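Local coordinates for endonuclease 8-like L720 (Acanthamoeba polyphaga mimivirus, PDB 4MB7), which is an endonuclease VIII-like protein of the Fpg/Nei family, combining an N-terminal beta domain, an H2TH domain and a bound zinc ion, at residues His19-Tyr29 against Ala87-Asn95; Pro4-Lys12 against Trp44-Tyr52. All blocks are in the same frame, centred on the assembly; numbering follows the deposited sequence.

Interaction 1. Residues His19-Tyr29 against Ala87-Asn95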
loop_
_atom_site.group_PDB
_atom_site.type_symbol
_atom_site.label_atom_id
_atom_site.label_comp_id
_atom_site.label_asym_id
_atom_site.label_seq_id
_atom_site.Cartn_x
_atom_site.Cartn_y
_atom_site.Cartn_z
ATOM N N HIS A 19 11.895 -19.079 9.372
ATOM C CA HIS A 19 13.328 -19.198 9.111
ATOM C C HIS A 19 14.154 -18.215 9.936
ATOM O O HIS A 19 13.675 -17.146 10.315
ATOM C CB HIS A 19 13.627 -19.052 7.616
ATOM C CG HIS A 19 13.170 -20.219 6.799
ATOM N ND1 HIS A 19 13.892 -21.390 6.707
ATOM C CD2 HIS A 19 12.058 -20.404 6.049
ATOM C CE1 HIS A 19 13.249 -22.241 5.930
ATOM N NE2 HIS A 19 12.133 -21.668 5.517
ATOM N N ARG A 20 15.397 -18.593 10.209
ATOM C CA ARG A 20 16.272 -17.826 11.087
ATOM C C ARG A 20 17.161 -16.866 10.309
ATOM O O ARG A 20 17.675 -17.205 9.244
ATOM C CB ARG A 20 17.140 -18.781 11.914
ATOM C CG ARG A 20 18.095 -18.095 12.877
ATOM C CD ARG A 20 18.834 -19.114 13.734
ATOM N NE ARG A 20 19.432 -20.171 12.924
ATOM C CZ ARG A 20 20.629 -20.091 12.353
ATOM N NH1 ARG A 20 21.366 -18.998 12.500
ATOM N NH2 ARG A 20 21.089 -21.103 11.632
ATOM N N ILE A 21 17.345 -15.665 10.850
ATOM C CA ILE A 21 18.258 -14.699 10.255
ATOM C C ILE A 21 19.704 -15.060 10.575
ATOM O O ILE A 21 20.113 -15.061 11.735
ATOM C CB ILE A 21 17.969 -13.270 10.747
ATOM C CG1 ILE A 21 16.587 -12.816 10.270
ATOM C CG2 ILE A 21 19.048 -12.314 10.258
ATOM C CD1 ILE A 21 16.145 -11.484 10.844
ATOM N N VAL A 22 20.472 -15.367 9.536
ATOM C CA VAL A 22 21.876 -15.727 9.702
ATOM C C VAL A 22 22.759 -14.486 9.628
ATOM O O VAL A 22 23.679 -14.315 10.427
ATOM C CB VAL A 22 22.320 -16.755 8.643
ATOM C CG1 VAL A 22 23.830 -16.936 8.666
ATOM C CG2 VAL A 22 21.615 -18.082 8.874
ATOM N N SER A 23 22.466 -13.619 8.666
ATOM C CA SER A 23 23.173 -12.353 8.539
ATOM C C SER A 23 22.215 -11.261 8.080
ATOM O O SER A 23 21.212 -11.538 7.424
ATOM C CB SER A 23 24.354 -12.481 7.570
ATOM O OG SER A 23 23.917 -12.819 6.268
ATOM N N ILE A 24 22.528 -10.020 8.437
ATOM C CA ILE A 24 21.678 -8.880 8.107
ATOM C C ILE A 24 22.521 -7.606 8.067
ATOM O O ILE A 24 23.396 -7.413 8.910
ATOM C CB ILE A 24 20.504 -8.751 9.113
ATOM C CG1 ILE A 24 19.640 -7.526 8.806
ATOM C CG2 ILE A 24 21.018 -8.704 10.544
ATOM C CD1 ILE A 24 18.336 -7.502 9.580
ATOM N N SER A 25 22.276 -6.753 7.076
ATOM C CA SER A 25 23.084 -5.547 6.903
ATOM C C SER A 25 22.403 -4.479 6.047
ATOM O O SER A 25 21.292 -4.673 5.559
ATOM C CB SER A 25 24.441 -5.902 6.292
ATOM O OG SER A 25 24.285 -6.409 4.976
ATOM N N GLY A 26 23.095 -3.356 5.861
ATOM C CA GLY A 26 22.574 -2.238 5.093
ATOM C C GLY A 26 22.355 -1.017 5.967
ATOM O O GLY A 26 22.234 -1.144 7.185
ATOM N N PRO A 27 22.308 0.176 5.352
ATOM C CA PRO A 27 22.120 1.427 6.101
ATOM C C PRO A 27 20.818 1.464 6.898
ATOM O O PRO A 27 20.812 1.965 8.021
ATOM C CB PRO A 27 22.114 2.502 5.004
ATOM C CG PRO A 27 21.864 1.765 3.723
ATOM C CD PRO A 27 22.482 0.417 3.909
ATOM N N SER A 28 19.736 0.937 6.332
ATOM C CA SER A 28 18.452 0.924 7.027
ATOM C C SER A 28 18.464 -0.011 8.232
ATOM O O SER A 28 17.729 0.202 9.197
ATOM C CB SER A 28 17.314 0.549 6.074
ATOM O OG SER A 28 17.074 1.580 5.133
ATOM N N TYR A 29 19.292 -1.050 8.177
ATOM C CA TYR A 29 19.431 -1.951 9.314
ATOM C C TYR A 29 20.221 -1.290 10.439
ATOM O O TYR A 29 19.830 -1.357 11.604
ATOM C CB TYR A 29 20.107 -3.262 8.907
ATOM C CG TYR A 29 20.477 -4.118 10.096
ATOM C CD1 TYR A 29 19.502 -4.564 10.981
ATOM C CD2 TYR A 29 21.797 -4.475 10.341
ATOM C CE1 TYR A 29 19.831 -5.345 12.073
ATOM C CE2 TYR A 29 22.135 -5.258 11.430
ATOM C CZ TYR A 29 21.148 -5.689 12.293
ATOM O OH TYR A 29 21.479 -6.469 13.378
ATOM N N ALA A 87 20.962 -1.459 -2.275
ATOM C CA ALA A 87 19.939 -2.026 -1.406
ATOM C C ALA A 87 20.027 -1.426 -0.007
ATOM O O ALA A 87 21.116 -1.289 0.551
ATOM C CB ALA A 87 20.063 -3.530 -1.350
ATOM N N PHE A 88 18.878 -1.068 0.555
ATOM C CA PHE A 88 18.832 -0.434 1.868
ATOM C C PHE A 88 19.026 -1.443 2.992
ATOM O O PHE A 88 19.544 -1.105 4.054
ATOM C CB PHE A 88 17.509 0.312 2.070
ATOM C CG PHE A 88 17.394 1.579 1.271
ATOM C CD1 PHE A 88 18.441 2.010 0.472
ATOM C CD2 PHE A 88 16.242 2.349 1.334
ATOM C CE1 PHE A 88 18.335 3.178 -0.263
ATOM C CE2 PHE A 88 16.131 3.520 0.603
ATOM C CZ PHE A 88 17.180 3.934 -0.196
ATOM N N MET A 89 18.595 -2.678 2.757
ATOM C CA MET A 89 18.716 -3.727 3.763
ATOM C C MET A 89 18.830 -5.103 3.119
ATOM O O MET A 89 18.171 -5.389 2.121
ATOM C CB MET A 89 17.536 -3.685 4.742
ATOM C CG MET A 89 17.676 -4.629 5.930
ATOM S SD MET A 89 16.509 -4.282 7.267
ATOM C CE MET A 89 14.948 -4.672 6.489
ATOM N N ILE A 90 19.679 -5.943 3.701
ATOM C CA ILE A 90 19.923 -7.289 3.204
ATOM C C ILE A 90 19.731 -8.285 4.333
ATOM O O ILE A 90 20.378 -8.177 5.369
ATOM C CB ILE A 90 21.371 -7.443 2.704
ATOM C CG1 ILE A 90 21.703 -6.357 1.686
ATOM C CG2 ILE A 90 21.586 -8.825 2.107
ATOM C CD1 ILE A 90 20.771 -6.353 0.521
ATOM N N ILE A 91 18.843 -9.252 4.141
ATOM C CA ILE A 91 18.654 -10.298 5.137
ATOM C C ILE A 91 18.859 -11.679 4.533
ATOM O O ILE A 91 18.093 -12.107 3.671
ATOM C CB ILE A 91 17.256 -10.243 5.781
ATOM C CG1 ILE A 91 17.019 -8.880 6.435
ATOM C CG2 ILE A 91 17.107 -11.358 6.808
ATOM C CD1 ILE A 91 15.707 -8.781 7.193
ATOM N N GLN A 92 19.901 -12.371 4.983
ATOM C CA GLN A 92 20.119 -13.752 4.566
ATOM C C GLN A 92 19.586 -14.724 5.611
ATOM O O GLN A 92 19.892 -14.606 6.798
ATOM C CB GLN A 92 21.600 -14.027 4.294
ATOM C CG GLN A 92 21.861 -15.464 3.856
ATOM C CD GLN A 92 23.231 -15.661 3.243
ATOM O OE1 GLN A 92 23.990 -14.709 3.062
ATOM N NE2 GLN A 92 23.553 -16.906 2.915
ATOM N N LEU A 93 18.785 -15.684 5.163
ATOM C CA LEU A 93 18.169 -16.653 6.060
ATOM C C LEU A 93 18.937 -17.975 6.093
ATOM O O LEU A 93 19.899 -18.162 5.348
ATOM C CB LEU A 93 16.716 -16.888 5.653
ATOM C CG LEU A 93 15.887 -15.601 5.615
ATOM C CD1 LEU A 93 14.511 -15.861 5.040
ATOM C CD2 LEU A 93 15.784 -14.998 7.008
ATOM N N ASP A 94 18.502 -18.889 6.957
ATOM C CA ASP A 94 19.193 -20.164 7.150
ATOM C C ASP A 94 19.088 -21.119 5.959
ATOM O O ASP A 94 19.849 -22.082 5.864
ATOM C CB ASP A 94 18.717 -20.853 8.434
ATOM C CG ASP A 94 17.204 -20.974 8.511
ATOM O OD1 ASP A 94 16.538 -20.913 7.456
ATOM O OD2 ASP A 94 16.680 -21.132 9.633
ATOM N N ASN A 95 18.147 -20.856 5.058
ATOM C CA ASN A 95 17.995 -21.676 3.859
ATOM C C ASN A 95 18.597 -21.028 2.613
ATOM O O ASN A 95 18.180 -21.322 1.492
ATOM C CB ASN A 95 16.523 -22.025 3.618
ATOM C CG ASN A 95 15.655 -20.797 3.413
ATOM O OD1 ASN A 95 16.129 -19.665 3.494
ATOM N ND2 ASN A 95 14.376 -21.018 3.138
HETATM O O HOH W 1 18.211 -22.046 11.906
HETATM O O HOH W 2 22.875 -10.299 4.866
#
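Asp94 grips the start of segment 19-29 with both carboxylate oxygens. OD1 gives its syn lone pair to His19 ND1 at 2.8 Å, and OD2 is met from above the carboxylate plane by the backbone N of Arg20 at 2.9 Å. Imidazole and carboxylate planes stand 76° apart. With its CG lodged between backbone N and carbonyl carbon (chi1 52°), Asp94 curls back to reach these two donors. The Asn95 amide stacks on the same imidazole, its plane turned by 29° and its ND2 lying over one face, 3.2 Å from His19 CE1. The Arg20 guanidinium makes its salt bridge with Asp38, with Asp94 nearby but no N-H aimed at it.

Next comes a classic beta bulge: the N-H groups of Val22 and Ser23 share Gln92 O, the first at 2.9 Å and the second weakly. The strands are antiparallel on either side of it, with Ser23-Gln92 and Ser25-Ile90 as hydrogen-bonded pairs. On their face Ser23 OG rests against Gln92 CB at 3.3 Å. On the other face Ile24 and Ile91 lie side by side and point the same way, Ile24 CD1 being 3.7 Å from Ile91 CG1, while Ile21 CG1 meets the other branch, Ile91 CG2, at 3.8 Å. After Gly26, the N-cap, Ser28 N of the new helix donates to Phe88 O at 3.1 Å.

Strand 21-25 forms one edge of an antiparallel sheet that continues through 89-93 and 98-102 to 73-78. Leu93 leans on Ile41 of strand 40-47, and Ser28, Phe88 and Met89 touch Ile106 of strand 104-109, both strands of the second sheet.

Interaction 2. Residues Pro4-Lys12 against Trp44-Tyr52. With SO4 (sulfate ion), chain C; SO4 (sulfate ion), chain E; SO4 (sulfate ion), chain D.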
loop_
_atom_site.group_PDB
_atom_site.type_symbol
_atom_site.label_atom_id
_atom_site.label_comp_id
_atom_site.label_asym_id
_atom_site.label_seq_id
_atom_site.Cartn_x
_atom_site.Cartn_y
_atom_site.Cartn_z
ATOM N N PRO A 4 -2.680 -3.572 -6.086
ATOM C CA PRO A 4 -2.443 -4.723 -5.211
ATOM C C PRO A 4 -0.972 -5.140 -5.165
ATOM O O PRO A 4 -0.690 -6.296 -4.859
ATOM C CB PRO A 4 -3.254 -5.820 -5.895
ATOM C CG PRO A 4 -3.082 -5.509 -7.356
ATOM C CD PRO A 4 -2.981 -3.998 -7.464
ATOM N N ARG A 5 -0.058 -4.221 -5.465
ATOM C CA ARG A 5 1.370 -4.537 -5.475
ATOM C C ARG A 5 1.894 -4.913 -4.086
ATOM O O ARG A 5 2.817 -5.718 -3.960
ATOM C CB ARG A 5 2.177 -3.374 -6.060
ATOM C CG ARG A 5 3.681 -3.612 -6.131
ATOM C CD ARG A 5 4.022 -4.895 -6.876
ATOM N NE ARG A 5 3.378 -4.967 -8.185
ATOM C CZ ARG A 5 3.662 -5.881 -9.109
ATOM N NH1 ARG A 5 4.588 -6.801 -8.873
ATOM N NH2 ARG A 5 3.025 -5.870 -10.271
ATOM N N ILE A 6 1.302 -4.332 -3.047
ATOM C CA ILE A 6 1.690 -4.664 -1.679
ATOM C C ILE A 6 1.333 -6.117 -1.361
ATOM O O ILE A 6 2.151 -6.860 -0.815
ATOM C CB ILE A 6 1.044 -3.717 -0.645
ATOM C CG1 ILE A 6 1.576 -2.294 -0.814
ATOM C CG2 ILE A 6 1.322 -4.197 0.766
ATOM C CD1 ILE A 6 0.681 -1.401 -1.630
ATOM N N ARG A 7 0.113 -6.517 -1.713
ATOM C CA ARG A 7 -0.320 -7.900 -1.544
ATOM C C ARG A 7 0.570 -8.857 -2.329
ATOM O O ARG A 7 0.969 -9.909 -1.824
ATOM C CB ARG A 7 -1.774 -8.076 -1.989
ATOM C CG ARG A 7 -2.197 -9.534 -2.099
ATOM C CD ARG A 7 -3.670 -9.672 -2.437
ATOM N NE ARG A 7 -4.001 -11.029 -2.863
ATOM C CZ ARG A 7 -5.194 -11.594 -2.704
ATOM N NH1 ARG A 7 -6.175 -10.924 -2.115
ATOM N NH2 ARG A 7 -5.402 -12.833 -3.128
ATOM N N ILE A 8 0.877 -8.480 -3.565
ATOM C CA ILE A 8 1.734 -9.283 -4.434
ATOM C C ILE A 8 3.114 -9.498 -3.813
ATOM O O ILE A 8 3.645 -10.611 -3.825
ATOM C CB ILE A 8 1.870 -8.635 -5.830
ATOM C CG1 ILE A 8 0.536 -8.715 -6.579
ATOM C CG2 ILE A 8 2.974 -9.304 -6.634
ATOM C CD1 ILE A 8 0.494 -7.895 -7.854
ATOM N N THR A 9 3.685 -8.429 -3.268
ATOM C CA THR A 9 4.980 -8.508 -2.600
ATOM C C THR A 9 4.888 -9.426 -1.388
ATOM O O THR A 9 5.757 -10.271 -1.168
ATOM C CB THR A 9 5.465 -7.117 -2.154
ATOM O OG1 THR A 9 5.581 -6.263 -3.297
ATOM C CG2 THR A 9 6.824 -7.212 -1.458
ATOM N N TYR A 10 3.819 -9.258 -0.616
ATOM C CA TYR A 10 3.548 -10.100 0.543
ATOM C C TYR A 10 3.464 -11.582 0.177
ATOM O O TYR A 10 4.059 -12.430 0.844
ATOM C CB TYR A 10 2.256 -9.643 1.229
ATOM C CG TYR A 10 1.598 -10.692 2.096
ATOM C CD1 TYR A 10 2.116 -11.016 3.342
ATOM C CD2 TYR A 10 0.444 -11.343 1.676
ATOM C CE1 TYR A 10 1.513 -11.972 4.141
ATOM C CE2 TYR A 10 -0.167 -12.298 2.466
ATOM C CZ TYR A 10 0.372 -12.608 3.697
ATOM O OH TYR A 10 -0.233 -13.557 4.488
ATOM N N GLU A 11 2.734 -11.889 -0.889
ATOM C CA GLU A 11 2.572 -13.272 -1.325
ATOM C C GLU A 11 3.891 -13.884 -1.793
ATOM O O GLU A 11 4.092 -15.092 -1.686
ATOM C CB GLU A 11 1.509 -13.372 -2.426
ATOM C CG GLU A 11 0.098 -13.051 -1.942
ATOM C CD GLU A 11 -0.924 -13.054 -3.064
ATOM O OE1 GLU A 11 -0.522 -12.928 -4.240
ATOM O OE2 GLU A 11 -2.131 -13.185 -2.769
ATOM N N LYS A 12 4.791 -13.045 -2.296
ATOM C CA LYS A 12 6.080 -13.517 -2.793
ATOM C C LYS A 12 7.083 -13.837 -1.684
ATOM O O LYS A 12 7.948 -14.690 -1.860
ATOM C CB LYS A 12 6.697 -12.500 -3.759
ATOM C CG LYS A 12 6.072 -12.485 -5.147
ATOM C CD LYS A 12 6.741 -11.445 -6.034
ATOM C CE LYS A 12 6.129 -11.416 -7.425
ATOM N NZ LYS A 12 6.765 -10.381 -8.286
ATOM N N TRP A 44 4.430 -12.537 8.598
ATOM C CA TRP A 44 4.294 -11.386 7.716
ATOM C C TRP A 44 2.820 -11.006 7.642
ATOM O O TRP A 44 1.948 -11.872 7.687
ATOM C CB TRP A 44 4.747 -11.720 6.293
ATOM C CG TRP A 44 6.204 -11.995 6.100
ATOM C CD1 TRP A 44 6.826 -13.208 6.183
ATOM C CD2 TRP A 44 7.218 -11.049 5.737
ATOM N NE1 TRP A 44 8.167 -13.071 5.915
ATOM C CE2 TRP A 44 8.433 -11.755 5.637
ATOM C CE3 TRP A 44 7.218 -9.670 5.498
ATOM C CZ2 TRP A 44 9.636 -11.130 5.308
ATOM C CZ3 TRP A 44 8.412 -9.052 5.174
ATOM C CH2 TRP A 44 9.604 -9.781 5.079
ATOM N N TRP A 45 2.543 -9.712 7.523
ATOM C CA TRP A 45 1.217 -9.252 7.129
ATOM C C TRP A 45 1.314 -7.868 6.501
ATOM O O TRP A 45 2.362 -7.227 6.561
ATOM C CB TRP A 45 0.216 -9.282 8.299
ATOM C CG TRP A 45 0.400 -8.219 9.353
ATOM C CD1 TRP A 45 -0.342 -7.082 9.509
ATOM C CD2 TRP A 45 1.364 -8.214 10.415
ATOM N NE1 TRP A 45 0.110 -6.364 10.593
ATOM C CE2 TRP A 45 1.155 -7.038 11.165
ATOM C CE3 TRP A 45 2.390 -9.086 10.798
ATOM C CZ2 TRP A 45 1.935 -6.712 12.276
ATOM C CZ3 TRP A 45 3.161 -8.760 11.899
ATOM C CH2 TRP A 45 2.929 -7.584 12.625
ATOM N N PHE A 46 0.232 -7.425 5.872
ATOM C CA PHE A 46 0.225 -6.115 5.237
ATOM C C PHE A 46 -1.115 -5.419 5.425
ATOM O O PHE A 46 -2.149 -6.066 5.581
ATOM C CB PHE A 46 0.567 -6.227 3.745
ATOM C CG PHE A 46 -0.556 -6.767 2.899
ATOM C CD1 PHE A 46 -0.733 -8.133 2.748
ATOM C CD2 PHE A 46 -1.428 -5.905 2.248
ATOM C CE1 PHE A 46 -1.768 -8.632 1.970
ATOM C CE2 PHE A 46 -2.462 -6.397 1.472
ATOM C CZ PHE A 46 -2.633 -7.761 1.334
ATOM N N ALA A 47 -1.081 -4.093 5.416
ATOM C CA ALA A 47 -2.286 -3.288 5.524
ATOM C C ALA A 47 -2.049 -1.983 4.787
ATOM O O ALA A 47 -1.215 -1.176 5.194
ATOM C CB ALA A 47 -2.620 -3.026 6.981
ATOM N N GLY A 48 -2.774 -1.782 3.693
ATOM C CA GLY A 48 -2.558 -0.613 2.863
ATOM C C GLY A 48 -1.172 -0.621 2.251
ATOM O O GLY A 48 -0.772 -1.595 1.614
ATOM N N LYS A 49 -0.431 0.462 2.454
ATOM C CA LYS A 49 0.898 0.591 1.865
ATOM C C LYS A 49 2.015 0.138 2.808
ATOM O O LYS A 49 3.194 0.380 2.546
ATOM C CB LYS A 49 1.132 2.031 1.397
ATOM C CG LYS A 49 0.129 2.496 0.344
ATOM C CD LYS A 49 0.372 3.935 -0.070
ATOM C CE LYS A 49 -0.682 4.402 -1.063
ATOM N NZ LYS A 49 -0.587 5.863 -1.329
ATOM N N TYR A 50 1.640 -0.525 3.897
ATOM C CA TYR A 50 2.614 -1.026 4.865
ATOM C C TYR A 50 2.715 -2.550 4.823
ATOM O O TYR A 50 1.700 -3.245 4.816
ATOM C CB TYR A 50 2.224 -0.612 6.286
ATOM C CG TYR A 50 2.349 0.864 6.610
ATOM C CD1 TYR A 50 3.495 1.579 6.289
ATOM C CD2 TYR A 50 1.317 1.536 7.256
ATOM C CE1 TYR A 50 3.607 2.928 6.600
ATOM C CE2 TYR A 50 1.417 2.877 7.568
ATOM C CZ TYR A 50 2.562 3.570 7.239
ATOM O OH TYR A 50 2.655 4.909 7.554
ATOM N N ILE A 51 3.942 -3.060 4.807
ATOM C CA ILE A 51 4.189 -4.488 4.992
ATOM C C ILE A 51 4.896 -4.703 6.327
ATOM O O ILE A 51 5.884 -4.032 6.620
ATOM C CB ILE A 51 5.063 -5.072 3.865
ATOM C CG1 ILE A 51 4.339 -4.980 2.524
ATOM C CG2 ILE A 51 5.425 -6.524 4.168
ATOM C CD1 ILE A 51 5.128 -5.554 1.364
ATOM N N TYR A 52 4.394 -5.638 7.129
ATOM C CA TYR A 52 4.922 -5.845 8.474
ATOM C C TYR A 52 5.629 -7.184 8.623
ATOM O O TYR A 52 5.187 -8.197 8.078
ATOM C CB TYR A 52 3.803 -5.738 9.514
ATOM C CG TYR A 52 3.151 -4.376 9.588
ATOM C CD1 TYR A 52 3.622 -3.408 10.463
ATOM C CD2 TYR A 52 2.062 -4.061 8.784
ATOM C CE1 TYR A 52 3.026 -2.161 10.538
ATOM C CE2 TYR A 52 1.460 -2.813 8.850
ATOM C CZ TYR A 52 1.949 -1.868 9.730
ATOM O OH TYR A 52 1.363 -0.624 9.804
HETATM S S SO4 C . 5.536 -8.798 -12.186
HETATM O O1 SO4 C . 5.262 -9.990 -13.011
HETATM O O2 SO4 C . 6.835 -8.239 -12.600
HETATM O O3 SO4 C . 4.475 -7.802 -12.436
HETATM O O4 SO4 C . 5.600 -9.176 -10.766
HETATM S S SO4 E . 1.390 7.231 1.959
HETATM O O1 SO4 E . 1.545 5.968 2.674
HETATM O O2 SO4 E . 2.588 7.491 1.166
HETATM O O3 SO4 E . 0.230 7.148 1.076
HETATM O O4 SO4 E . 1.196 8.316 2.917
HETATM S S SO4 D . 1.006 6.841 -4.584
HETATM O O1 SO4 D . 0.966 5.588 -3.836
HETATM O O2 SO4 D . 2.301 7.485 -4.384
HETATM O O3 SO4 D . 0.816 6.564 -6.005
HETATM O O4 SO4 D . -0.052 7.727 -4.109
HETATM O O HOH W 3 0.566 -14.334 6.867
#
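Tyr10 lies on strand 44-47, against the ring of Phe46 and the backbone of Trp44. Its CG is anti to the backbone N (chi1 159°), which sends the ring out over strand 44-47. Tyr10 CB touches Phe46 CD1 at 3.7 Å. At CG the same Phe46 CD1 sits over one face of the phenol, and Tyr10 CD2 comes within 3.5 Å of Phe46 CE1. The two rings meet obliquely, their planes 48° apart. Along the ring edge, CD1 and CE1 of Tyr10 meet Trp44 CB, and Trp44 O lies near the ring plane, 3.6 Å from Tyr10 CE1. At the tip, Tyr10 OH is 2.6 Å from a water in the ring plane, which also donates to Trp44 O at 2.9 Å; Arg14 bonds the hydroxyl too.

The helix backbone covers one face of the Phe46 ring: Arg7 CA makes a CH-pi contact 3.9 Å from the ring centroid, with Arg7 CB by CZ. The Arg7 guanidinium runs on to a salt bridge with Glu11 and to Ser142 O. One turn before Tyr10, Ile6 CG2 fills the corner between Phe46 CD2 (3.6 Å), Gly48 O and Ile51 CG1. Thr9 spends its hydroxyl on Arg5 O, the acceptor of its own backbone N as well, and lays its methyl CG2 against Ile51 CD1 at 3.7 Å.

Charged side chains point off the contact to sulfate ions, probably from the crystallisation liquor: Arg5 and Lys12 share one, and Lys49 NZ bonds two others. An N-terminal helix packed along a beta hairpin, closed here by a type II' turn with Gly48 at positive phi, belongs to the N-terminal beta domain of the Fpg/Nei fold.

The two interactions alternate along the chain: helix 5-13 leads into strand 21-25, and helix 27-32 into strand 40-47. Interaction 1 pairs an edge strand with its neighbour in one antiparallel sheet, whereas interaction 2 lays a helix on the first hairpin of the other. Their centres are 19 Å apart and their nearest atoms about 7 Å, so they do not touch, but Thr16 bridges them: Leu93 of interaction 1 packs on it, and Trp44 of interaction 2 donates NE1 to its OG1. At interaction 2, one sulfate lies by the helix and two at Lys49 of the hairpin. The zinc ion is held elsewhere, by Cys247, His251, Cys268 and Cys271 near the C-terminus.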